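PDB 4RGL: filamentation induced by cAMP protein Fic from Desulfovibrio alaskensis, which is a Fic/DOC-family protein that joins a largely helical Fic domain to a C-terminal domain of the helix-turn-helix type. Local coordinates for residues G125-G133 with M143-M154; V265-I276 with N301-I312. All coordinates share one frame; numbering follows the deposited sequence.

Contact 1: G125-G133 with M143-M154; sequences GRYRSGGVG and MAPPADRVPKLM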
loop_
_atom_site.group_PDB
_atom_site.type_symbol
_atom_site.label_atom_id
_atom_site.label_comp_id
_atom_site.label_asym_id
_atom_site.label_seq_id
_atom_site.Cartn_x
_atom_site.Cartn_y
_atom_site.Cartn_z
ATOM N N GLY A 125 -2.285 -12.321 19.848
ATOM C CA GLY A 125 -3.132 -13.367 19.273
ATOM C C GLY A 125 -4.285 -13.780 20.168
ATOM O O GLY A 125 -4.725 -14.933 20.134
ATOM N N ARG A 126 -4.765 -12.839 20.997
ATOM C CA ARG A 126 -5.878 -13.058 21.925
ATOM C C ARG A 126 -6.452 -11.731 22.355
ATOM O O ARG A 126 -5.770 -10.704 22.257
ATOM C CB ARG A 126 -5.421 -13.880 23.161
ATOM C CG ARG A 126 -4.200 -13.302 23.875
ATOM C CD ARG A 126 -3.720 -14.214 24.989
ATOM N NE ARG A 126 -2.384 -13.840 25.459
ATOM C CZ ARG A 126 -1.254 -14.309 24.931
ATOM N NH1 ARG A 126 -1.294 -15.172 23.920
ATOM N NH2 ARG A 126 -0.079 -13.920 25.408
ATOM N N TYR A 127 -7.698 -11.727 22.825
ATOM C CA TYR A 127 -8.326 -10.491 23.266
ATOM C C TYR A 127 -7.800 -10.086 24.636
ATOM O O TYR A 127 -7.313 -10.937 25.391
ATOM C CB TYR A 127 -9.859 -10.627 23.289
ATOM C CG TYR A 127 -10.455 -10.955 21.934
ATOM C CD1 TYR A 127 -10.018 -10.307 20.780
ATOM C CD2 TYR A 127 -11.542 -11.818 21.820
ATOM C CE1 TYR A 127 -10.587 -10.577 19.537
ATOM C CE2 TYR A 127 -12.127 -12.090 20.583
ATOM C CZ TYR A 127 -11.649 -11.463 19.443
ATOM O OH TYR A 127 -12.215 -11.735 18.219
ATOM N N ARG A 128 -7.821 -8.777 24.926
ATOM C CA ARG A 128 -7.330 -8.226 26.190
ATOM C C ARG A 128 -8.073 -8.825 27.385
ATOM O O ARG A 128 -9.282 -9.079 27.306
ATOM C CB ARG A 128 -7.471 -6.700 26.196
ATOM C CG ARG A 128 -8.863 -6.227 25.840
ATOM C CD ARG A 128 -8.926 -4.741 25.710
ATOM N NE ARG A 128 -10.207 -4.301 25.159
ATOM C CZ ARG A 128 -11.270 -4.005 25.897
ATOM N NH1 ARG A 128 -11.220 -4.113 27.219
ATOM N NH2 ARG A 128 -12.393 -3.605 25.321
ATOM N N SER A 129 -7.347 -9.073 28.481
ATOM C CA SER A 129 -7.936 -9.618 29.698
ATOM C C SER A 129 -8.472 -8.500 30.581
ATOM O O SER A 129 -9.275 -8.755 31.492
ATOM C CB SER A 129 -6.908 -10.444 30.464
ATOM O OG SER A 129 -5.779 -9.659 30.811
ATOM N N GLY A 130 -8.043 -7.270 30.299
ATOM C CA GLY A 130 -8.448 -6.109 31.069
ATOM C C GLY A 130 -8.942 -4.961 30.221
ATOM O O GLY A 130 -9.136 -5.108 29.006
ATOM N N GLY A 131 -9.180 -3.825 30.867
ATOM C CA GLY A 131 -9.634 -2.622 30.194
ATOM C C GLY A 131 -8.544 -1.958 29.383
ATOM O O GLY A 131 -7.357 -2.248 29.570
ATOM N N VAL A 132 -8.933 -1.084 28.461
ATOM C CA VAL A 132 -7.980 -0.370 27.622
ATOM C C VAL A 132 -8.560 1.011 27.251
ATOM O O VAL A 132 -9.785 1.163 27.131
ATOM C CB VAL A 132 -7.599 -1.204 26.346
ATOM C CG1 VAL A 132 -8.762 -1.268 25.360
ATOM C CG2 VAL A 132 -6.350 -0.642 25.674
ATOM N N GLY A 133 -7.684 2.001 27.130
ATOM C CA GLY A 133 -8.078 3.348 26.746
ATOM C C GLY A 133 -8.127 3.530 25.241
ATOM O O GLY A 133 -7.241 3.049 24.523
HETATM N N MSE A 143 -12.601 4.973 28.152
HETATM C CA MSE A 143 -12.351 3.539 28.277
HETATM C C MSE A 143 -13.173 2.742 27.273
HETATM O O MSE A 143 -14.328 3.084 27.006
HETATM C CB MSE A 143 -12.656 3.055 29.708
HETATM C CG MSE A 143 -11.950 3.865 30.788
HETATM SE SE MSE A 143 -10.032 4.042 30.505
HETATM C CE MSE A 143 -9.527 2.174 30.586
ATOM N N ALA A 144 -12.587 1.646 26.741
ATOM C CA ALA A 144 -13.291 0.719 25.844
ATOM C C ALA A 144 -14.235 -0.202 26.650
ATOM O O ALA A 144 -14.177 -0.210 27.880
ATOM C CB ALA A 144 -12.282 -0.114 25.059
ATOM N N PRO A 145 -15.107 -1.001 25.984
ATOM C CA PRO A 145 -15.999 -1.900 26.751
ATOM C C PRO A 145 -15.211 -2.887 27.645
ATOM O O PRO A 145 -14.072 -3.246 27.323
ATOM C CB PRO A 145 -16.776 -2.644 25.655
ATOM C CG PRO A 145 -16.692 -1.762 24.460
ATOM C CD PRO A 145 -15.360 -1.096 24.531
ATOM N N PRO A 146 -15.804 -3.347 28.781
ATOM C CA PRO A 146 -15.086 -4.307 29.639
ATOM C C PRO A 146 -14.599 -5.525 28.848
ATOM O O PRO A 146 -15.244 -5.937 27.884
ATOM C CB PRO A 146 -16.133 -4.699 30.681
ATOM C CG PRO A 146 -17.062 -3.557 30.730
ATOM C CD PRO A 146 -17.135 -3.022 29.330
ATOM N N ALA A 147 -13.457 -6.103 29.262
ATOM C CA ALA A 147 -12.823 -7.221 28.553
ATOM C C ALA A 147 -13.760 -8.444 28.426
ATOM O O ALA A 147 -13.667 -9.180 27.443
ATOM C CB ALA A 147 -11.552 -7.622 29.259
ATOM N N ASP A 148 -14.660 -8.657 29.419
ATOM C CA ASP A 148 -15.565 -9.812 29.409
ATOM C C ASP A 148 -16.695 -9.641 28.356
ATOM O O ASP A 148 -17.337 -10.630 27.980
ATOM C CB ASP A 148 -16.166 -10.062 30.813
ATOM C CG ASP A 148 -16.839 -8.852 31.456
ATOM O OD1 ASP A 148 -17.230 -7.921 30.714
ATOM O OD2 ASP A 148 -17.041 -8.873 32.694
ATOM N N ARG A 149 -16.899 -8.401 27.850
ATOM C CA ARG A 149 -17.920 -8.137 26.816
ATOM C C ARG A 149 -17.356 -8.390 25.424
ATOM O O ARG A 149 -18.117 -8.654 24.486
ATOM C CB ARG A 149 -18.434 -6.682 26.911
ATOM C CG ARG A 149 -18.887 -6.260 28.307
ATOM C CD ARG A 149 -20.259 -6.794 28.671
ATOM N NE ARG A 149 -20.659 -6.369 30.015
ATOM C CZ ARG A 149 -21.262 -5.211 30.279
ATOM N NH1 ARG A 149 -21.542 -4.360 29.296
ATOM N NH2 ARG A 149 -21.584 -4.893 31.526
ATOM N N VAL A 150 -16.011 -8.263 25.277
ATOM C CA VAL A 150 -15.316 -8.333 23.984
ATOM C C VAL A 150 -15.655 -9.664 23.216
ATOM O O VAL A 150 -16.033 -9.603 22.049
ATOM C CB VAL A 150 -13.781 -8.168 24.157
ATOM C CG1 VAL A 150 -13.051 -8.391 22.835
ATOM C CG2 VAL A 150 -13.441 -6.802 24.741
ATOM N N PRO A 151 -15.498 -10.869 23.844
ATOM C CA PRO A 151 -15.731 -12.119 23.090
ATOM C C PRO A 151 -17.070 -12.117 22.325
ATOM O O PRO A 151 -17.090 -12.443 21.137
ATOM C CB PRO A 151 -15.722 -13.187 24.181
ATOM C CG PRO A 151 -14.827 -12.645 25.220
ATOM C CD PRO A 151 -15.017 -11.149 25.216
ATOM N N LYS A 152 -18.186 -11.742 23.010
ATOM C CA LYS A 152 -19.529 -11.703 22.401
ATOM C C LYS A 152 -19.611 -10.596 21.329
ATOM O O LYS A 152 -20.117 -10.840 20.230
ATOM C CB LYS A 152 -20.611 -11.483 23.489
ATOM C CG LYS A 152 -22.051 -11.392 22.945
ATOM C CD LYS A 152 -22.583 -12.752 22.465
ATOM C CE LYS A 152 -23.970 -12.646 21.869
ATOM N NZ LYS A 152 -24.961 -12.130 22.849
ATOM N N LEU A 153 -19.105 -9.381 21.652
ATOM C CA LEU A 153 -19.101 -8.249 20.712
ATOM C C LEU A 153 -18.383 -8.619 19.410
ATOM O O LEU A 153 -18.880 -8.320 18.318
ATOM C CB LEU A 153 -18.422 -7.019 21.357
ATOM C CG LEU A 153 -19.207 -6.314 22.457
ATOM C CD1 LEU A 153 -18.314 -5.402 23.257
ATOM C CD2 LEU A 153 -20.373 -5.542 21.887
HETATM N N MSE A 154 -17.229 -9.297 19.529
HETATM C CA MSE A 154 -16.428 -9.703 18.385
HETATM C C MSE A 154 -17.071 -10.867 17.652
HETATM O O MSE A 154 -17.067 -10.886 16.421
HETATM C CB MSE A 154 -15.007 -10.065 18.825
HETATM C CG MSE A 154 -14.143 -8.846 19.040
HETATM SE SE MSE A 154 -13.963 -7.857 17.393
HETATM C CE MSE A 154 -13.903 -6.254 18.032
#

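Contact 2: V265-I276 with N301-I312; sequences VTDQVAALIRAI and NYLNPAMEDEWI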
loop_
_atom_site.group_PDB
_atom_site.type_symbol
_atom_site.label_atom_id
_atom_site.label_comp_id
_atom_site.label_asym_id
_atom_site.label_seq_id
_atom_site.Cartn_x
_atom_site.Cartn_y
_atom_site.Cartn_z
ATOM N N VAL A 265 12.945 -0.695 -22.784
ATOM C CA VAL A 265 14.093 -1.063 -23.629
ATOM C C VAL A 265 14.226 -2.600 -23.704
ATOM O O VAL A 265 13.869 -3.301 -22.753
ATOM C CB VAL A 265 15.422 -0.411 -23.133
ATOM C CG1 VAL A 265 15.433 1.085 -23.405
ATOM C CG2 VAL A 265 15.668 -0.702 -21.649
ATOM N N THR A 266 14.753 -3.114 -24.836
ATOM C CA THR A 266 14.977 -4.557 -25.021
ATOM C C THR A 266 16.198 -5.006 -24.177
ATOM O O THR A 266 17.005 -4.163 -23.782
ATOM C CB THR A 266 15.179 -4.871 -26.526
ATOM O OG1 THR A 266 14.349 -4.010 -27.308
ATOM C CG2 THR A 266 14.889 -6.327 -26.863
ATOM N N ASP A 267 16.326 -6.337 -23.901
ATOM C CA ASP A 267 17.478 -6.876 -23.136
ATOM C C ASP A 267 18.812 -6.547 -23.844
ATOM O O ASP A 267 19.842 -6.388 -23.180
ATOM C CB ASP A 267 17.343 -8.401 -22.939
ATOM C CG ASP A 267 16.260 -8.805 -21.948
ATOM O OD1 ASP A 267 16.042 -8.053 -20.965
ATOM O OD2 ASP A 267 15.725 -9.929 -22.081
ATOM N N GLN A 268 18.774 -6.417 -25.195
ATOM C CA GLN A 268 19.938 -6.034 -25.998
ATOM C C GLN A 268 20.255 -4.538 -25.810
ATOM O O GLN A 268 21.410 -4.176 -25.577
ATOM C CB GLN A 268 19.695 -6.350 -27.498
ATOM C CG GLN A 268 19.775 -7.854 -27.852
ATOM C CD GLN A 268 18.644 -8.671 -27.262
ATOM O OE1 GLN A 268 17.516 -8.197 -27.099
ATOM N NE2 GLN A 268 18.906 -9.946 -27.011
ATOM N N VAL A 269 19.209 -3.675 -25.873
ATOM C CA VAL A 269 19.355 -2.217 -25.739
ATOM C C VAL A 269 19.725 -1.843 -24.275
ATOM O O VAL A 269 20.518 -0.923 -24.059
ATOM C CB VAL A 269 18.062 -1.482 -26.197
ATOM C CG1 VAL A 269 18.241 0.038 -26.135
ATOM C CG2 VAL A 269 17.653 -1.921 -27.601
ATOM N N ALA A 270 19.157 -2.570 -23.281
ATOM C CA ALA A 270 19.435 -2.318 -21.857
ATOM C C ALA A 270 20.911 -2.578 -21.521
ATOM O O ALA A 270 21.509 -1.823 -20.750
ATOM C CB ALA A 270 18.543 -3.192 -20.988
ATOM N N ALA A 271 21.505 -3.634 -22.127
ATOM C CA ALA A 271 22.910 -3.993 -21.902
ATOM C C ALA A 271 23.864 -2.925 -22.477
ATOM O O ALA A 271 24.935 -2.693 -21.910
ATOM C CB ALA A 271 23.208 -5.346 -22.525
ATOM N N LEU A 272 23.467 -2.273 -23.604
ATOM C CA LEU A 272 24.283 -1.231 -24.244
ATOM C C LEU A 272 24.317 0.049 -23.377
ATOM O O LEU A 272 25.384 0.645 -23.205
ATOM C CB LEU A 272 23.739 -0.912 -25.663
ATOM C CG LEU A 272 24.614 0.021 -26.541
ATOM C CD1 LEU A 272 24.452 -0.299 -28.000
ATOM C CD2 LEU A 272 24.301 1.493 -26.279
ATOM N N ILE A 273 23.142 0.464 -22.831
ATOM C CA ILE A 273 23.032 1.666 -21.985
ATOM C C ILE A 273 23.932 1.517 -20.733
ATOM O O ILE A 273 24.658 2.453 -20.381
ATOM C CB ILE A 273 21.543 1.931 -21.591
ATOM C CG1 ILE A 273 20.653 2.093 -22.858
ATOM C CG2 ILE A 273 21.426 3.160 -20.664
ATOM C CD1 ILE A 273 19.103 2.123 -22.579
ATOM N N ARG A 274 23.922 0.317 -20.101
ATOM C CA ARG A 274 24.759 0.041 -18.927
ATOM C C ARG A 274 26.253 -0.014 -19.311
ATOM O O ARG A 274 27.112 0.343 -18.497
ATOM C CB ARG A 274 24.337 -1.276 -18.248
ATOM C CG ARG A 274 22.979 -1.205 -17.548
ATOM C CD ARG A 274 22.704 -2.452 -16.711
ATOM N NE ARG A 274 22.563 -3.653 -17.540
ATOM C CZ ARG A 274 21.396 -4.112 -17.984
ATOM N NH1 ARG A 274 20.265 -3.490 -17.666
ATOM N NH2 ARG A 274 21.349 -5.203 -18.737
ATOM N N ALA A 275 26.558 -0.455 -20.560
ATOM C CA ALA A 275 27.941 -0.556 -21.045
ATOM C C ALA A 275 28.567 0.834 -21.262
ATOM O O ALA A 275 29.751 1.019 -20.981
ATOM C CB ALA A 275 27.985 -1.355 -22.335
ATOM N N ILE A 276 27.764 1.819 -21.754
ATOM C CA ILE A 276 28.246 3.197 -21.977
ATOM C C ILE A 276 28.580 3.871 -20.621
ATOM O O ILE A 276 29.709 4.331 -20.420
ATOM C CB ILE A 276 27.196 4.043 -22.785
ATOM C CG1 ILE A 276 26.946 3.447 -24.208
ATOM C CG2 ILE A 276 27.625 5.536 -22.865
ATOM C CD1 ILE A 276 28.086 3.717 -25.249
ATOM N N ASN A 301 20.829 -4.849 -33.788
ATOM C CA ASN A 301 20.103 -5.237 -32.566
ATOM C C ASN A 301 20.526 -4.405 -31.338
ATOM O O ASN A 301 19.859 -4.473 -30.303
ATOM C CB ASN A 301 20.312 -6.737 -32.263
ATOM C CG ASN A 301 19.848 -7.670 -33.367
ATOM O OD1 ASN A 301 19.238 -7.253 -34.365
ATOM N ND2 ASN A 301 20.109 -8.961 -33.198
ATOM N N TYR A 302 21.635 -3.649 -31.436
ATOM C CA TYR A 302 22.145 -2.917 -30.275
ATOM C C TYR A 302 22.310 -1.406 -30.570
ATOM O O TYR A 302 21.656 -0.585 -29.924
ATOM C CB TYR A 302 23.496 -3.515 -29.808
ATOM C CG TYR A 302 23.373 -4.895 -29.192
ATOM C CD1 TYR A 302 23.255 -6.030 -29.991
ATOM C CD2 TYR A 302 23.479 -5.076 -27.817
ATOM C CE1 TYR A 302 23.141 -7.302 -29.429
ATOM C CE2 TYR A 302 23.397 -6.346 -27.245
ATOM C CZ TYR A 302 23.233 -7.457 -28.056
ATOM O OH TYR A 302 23.132 -8.708 -27.496
ATOM N N LEU A 303 23.213 -1.047 -31.512
ATOM C CA LEU A 303 23.593 0.347 -31.746
ATOM C C LEU A 303 22.435 1.169 -32.385
ATOM O O LEU A 303 22.091 2.230 -31.860
ATOM C CB LEU A 303 24.848 0.422 -32.634
ATOM C CG LEU A 303 25.563 1.791 -32.677
ATOM C CD1 LEU A 303 25.933 2.267 -31.273
ATOM C CD2 LEU A 303 26.797 1.724 -33.531
ATOM N N ASN A 304 21.856 0.688 -33.526
ATOM C CA ASN A 304 20.768 1.414 -34.217
ATOM C C ASN A 304 19.474 1.512 -33.331
ATOM O O ASN A 304 18.893 2.595 -33.240
ATOM C CB ASN A 304 20.434 0.764 -35.569
ATOM C CG ASN A 304 21.489 0.985 -36.636
ATOM O OD1 ASN A 304 22.228 1.978 -36.623
ATOM N ND2 ASN A 304 21.511 0.115 -37.636
ATOM N N PRO A 305 19.021 0.405 -32.651
ATOM C CA PRO A 305 17.798 0.513 -31.821
ATOM C C PRO A 305 17.932 1.573 -30.717
ATOM O O PRO A 305 16.994 2.340 -30.485
ATOM C CB PRO A 305 17.650 -0.893 -31.222
ATOM C CG PRO A 305 18.400 -1.776 -32.136
ATOM C CD PRO A 305 19.548 -0.976 -32.654
ATOM N N ALA A 306 19.110 1.629 -30.048
ATOM C CA ALA A 306 19.376 2.621 -29.000
ATOM C C ALA A 306 19.529 4.030 -29.600
ATOM O O ALA A 306 19.246 5.021 -28.926
ATOM C CB ALA A 306 20.631 2.242 -28.229
HETATM N N MSE A 307 19.965 4.110 -30.874
HETATM C CA MSE A 307 20.154 5.380 -31.579
HETATM C C MSE A 307 18.787 5.971 -32.026
HETATM O O MSE A 307 18.581 7.187 -31.935
HETATM C CB MSE A 307 21.079 5.174 -32.803
HETATM C CG MSE A 307 21.534 6.474 -33.455
HETATM SE SE MSE A 307 22.968 7.355 -32.478
HETATM C CE MSE A 307 22.972 9.060 -33.444
ATOM N N GLU A 308 17.862 5.097 -32.510
ATOM C CA GLU A 308 16.542 5.515 -33.020
ATOM C C GLU A 308 15.607 5.975 -31.878
ATOM O O GLU A 308 14.926 6.996 -32.018
ATOM C CB GLU A 308 15.877 4.367 -33.815
ATOM C CG GLU A 308 16.552 4.065 -35.151
ATOM C CD GLU A 308 16.395 5.140 -36.218
ATOM O OE1 GLU A 308 15.362 5.849 -36.204
ATOM O OE2 GLU A 308 17.258 5.202 -37.124
ATOM N N ASP A 309 15.565 5.214 -30.754
ATOM C CA ASP A 309 14.689 5.543 -29.619
ATOM C C ASP A 309 15.309 6.670 -28.729
ATOM O O ASP A 309 14.799 6.941 -27.635
ATOM C CB ASP A 309 14.394 4.288 -28.773
ATOM C CG ASP A 309 13.518 3.251 -29.471
ATOM O OD1 ASP A 309 13.313 3.376 -30.703
ATOM O OD2 ASP A 309 13.052 2.312 -28.788
ATOM N N GLU A 310 16.380 7.346 -29.237
ATOM C CA GLU A 310 17.022 8.506 -28.582
ATOM C C GLU A 310 17.530 8.162 -27.144
ATOM O O GLU A 310 17.309 8.939 -26.209
ATOM C CB GLU A 310 16.055 9.710 -28.531
ATOM C CG GLU A 310 15.690 10.257 -29.903
ATOM C CD GLU A 310 14.649 11.363 -29.888
ATOM O OE1 GLU A 310 13.639 11.219 -29.162
ATOM O OE2 GLU A 310 14.791 12.317 -30.686
ATOM N N TRP A 311 18.266 7.041 -27.000
ATOM C CA TRP A 311 18.905 6.682 -25.723
ATOM C C TRP A 311 20.379 7.055 -25.744
ATOM O O TRP A 311 20.964 7.328 -24.695
ATOM C CB TRP A 311 18.749 5.178 -25.428
ATOM C CG TRP A 311 17.332 4.735 -25.250
ATOM C CD1 TRP A 311 16.591 3.986 -26.116
ATOM C CD2 TRP A 311 16.465 5.057 -24.154
ATOM N NE1 TRP A 311 15.327 3.790 -25.609
ATOM C CE2 TRP A 311 15.215 4.457 -24.418
ATOM C CE3 TRP A 311 16.623 5.805 -22.971
ATOM C CZ2 TRP A 311 14.134 4.559 -23.532
ATOM C CZ3 TRP A 311 15.547 5.917 -22.103
ATOM C CH2 TRP A 311 14.322 5.297 -22.383
ATOM N N ILE A 312 20.992 7.040 -26.946
ATOM C CA ILE A 312 22.418 7.310 -27.124
ATOM C C ILE A 312 22.623 8.351 -28.261
ATOM O O ILE A 312 21.824 8.402 -29.204
ATOM C CB ILE A 312 23.182 5.963 -27.424
ATOM C CG1 ILE A 312 24.697 6.119 -27.272
ATOM C CG2 ILE A 312 22.802 5.372 -28.798
ATOM C CD1 ILE A 312 25.167 6.139 -25.875
#

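Contact 1: G125-G133 with M143-M154
This is a surface contact between a loop and the start of a helix, in which Tyr-127 and Arg-128 reach across to Pro-145, Val-150 and Met-154. The loop follows helix 106-117 and runs into strand 133-134. Its partner leaves strand 142-143 and leads into helix 150-163. Arg-128 carries the polar part. Its side chain is extended from CG to NE, and its end grips a single atom, the carbonyl O of Pro-145. Arg-128 NH2 donates to Pro-145 O at 2.6 Å and Arg-128 NH1 to the same O at 3.0 Å. Both bonds lie in the guanidinium plane, but the NH1 bond is the more bent, with an N-H...O angle of 135°. NH1 also turns back to the O of Gly-130 in its own loop. NE and NH2 have further acceptors in the carbonyls of His-183 and Ile-182. The bonds to backbone oxygens fix the rotation of the buried guanidinium group, with Val-132 CG1 over one face and Val-150 CG2 over the other.

Val-150 also serves Tyr-127. With CG1 anti to the backbone N (chi1 174°), this methyl lies over a ring face, 4.1 Å from the ring centroid, in a CH-pi contact. Met-154 CG packs 3.6 Å from Tyr-127 CZ. The tyrosine OH is hydrogen-bonded to Glu-106 of helix 106-117. Ala-147 CB sits among the loop carbonyls, 3.3 Å from Arg-128 O. Nearer the hairpin, Ala-144 N donates an almost straight bond to Val-132 O at 2.9 Å. Beyond it, Gly-133 and Met-143 form an antiparallel non-hydrogen-bonded pair, and the selenomethionine methyl CE reaches back to Val-132 O. The segments meet at the base of a two-stranded antiparallel hairpin, 133-134 with 142-143. Such a hairpin, often called the flap, is a familiar feature of Fic domains.

Contact 2: V265-I276 with N301-I312
Asn-301 and Tyr-302 meet Gln-268 where two helices of the C-terminal domain cross. This domain belongs to the helix-turn-helix clan, and its helices pack with a small antiparallel sheet in a manner consistent with a winged helix. The axes of helix 267-276 and helix 301-308 approach to 8.5 Å, and their N-to-C directions are 82° apart. The O of Asn-301 lies 3.4 Å from Gln-268 CB. Next, the Tyr-302 ring lies against Gln-268, whose CB stands over a face, 3.8 Å from the ring centroid. With CG of Gln-268 anti to its carbonyl carbon (chi1 -74°), CG lies beside CZ and OH of Tyr-302; the bend at chi2 then turns the amide away. Leu-272 CD1 is 3.4 Å from the backbone O of Tyr-302.

One turn on, Pro-305 CB touches Val-269 CG2. Ala-306 offers its CB to the other branch, Val-269 CG1, at 3.9 Å. The two methyls of Val-269 are thus shared between neighbouring residues of the second helix. Leu-272 CD2 also approaches Ala-306 CB, at 4.2 Å.

After the helix ends, the chain turns back and Trp-311 lies against the first segment. Val-265 CG1 lies over a face of the indole in a CH-pi contact, and Ile-273 CD1 packs near CG of Trp-311. Asp-309 O lies over the face opposite Val-265. Ile-312 begins strand 312-314 and packs on Ile-276; both also touch Leu-329 of strand 326-329. No hydrogen bond joins the two segments. The last pair meets through Ile-312 CD1, which lies 3.6 Å from Ile-276 CG1.

In the fold
Contact 1 and contact 2 share no elements and belong to different domains. Their centres are about 62 Å apart, on opposite sides of the chain's centre, and their nearest atoms about 45 Å. Along the chain, contact 1 closes before contact 2 opens. Contact 1 lies at the surface of the Fic domain, joining the loop that enters the hairpin to the chain that leaves it for helix 150-163. Contact 2 is partly buried and joins two helices and the turn into a strand. Both have apolar and CH-pi packing. Contact 1 adds arginine-carbonyl and backbone hydrogen bonds, while no hydrogen bond crosses contact 2. The buried areas are similar, 566 and 583 Å².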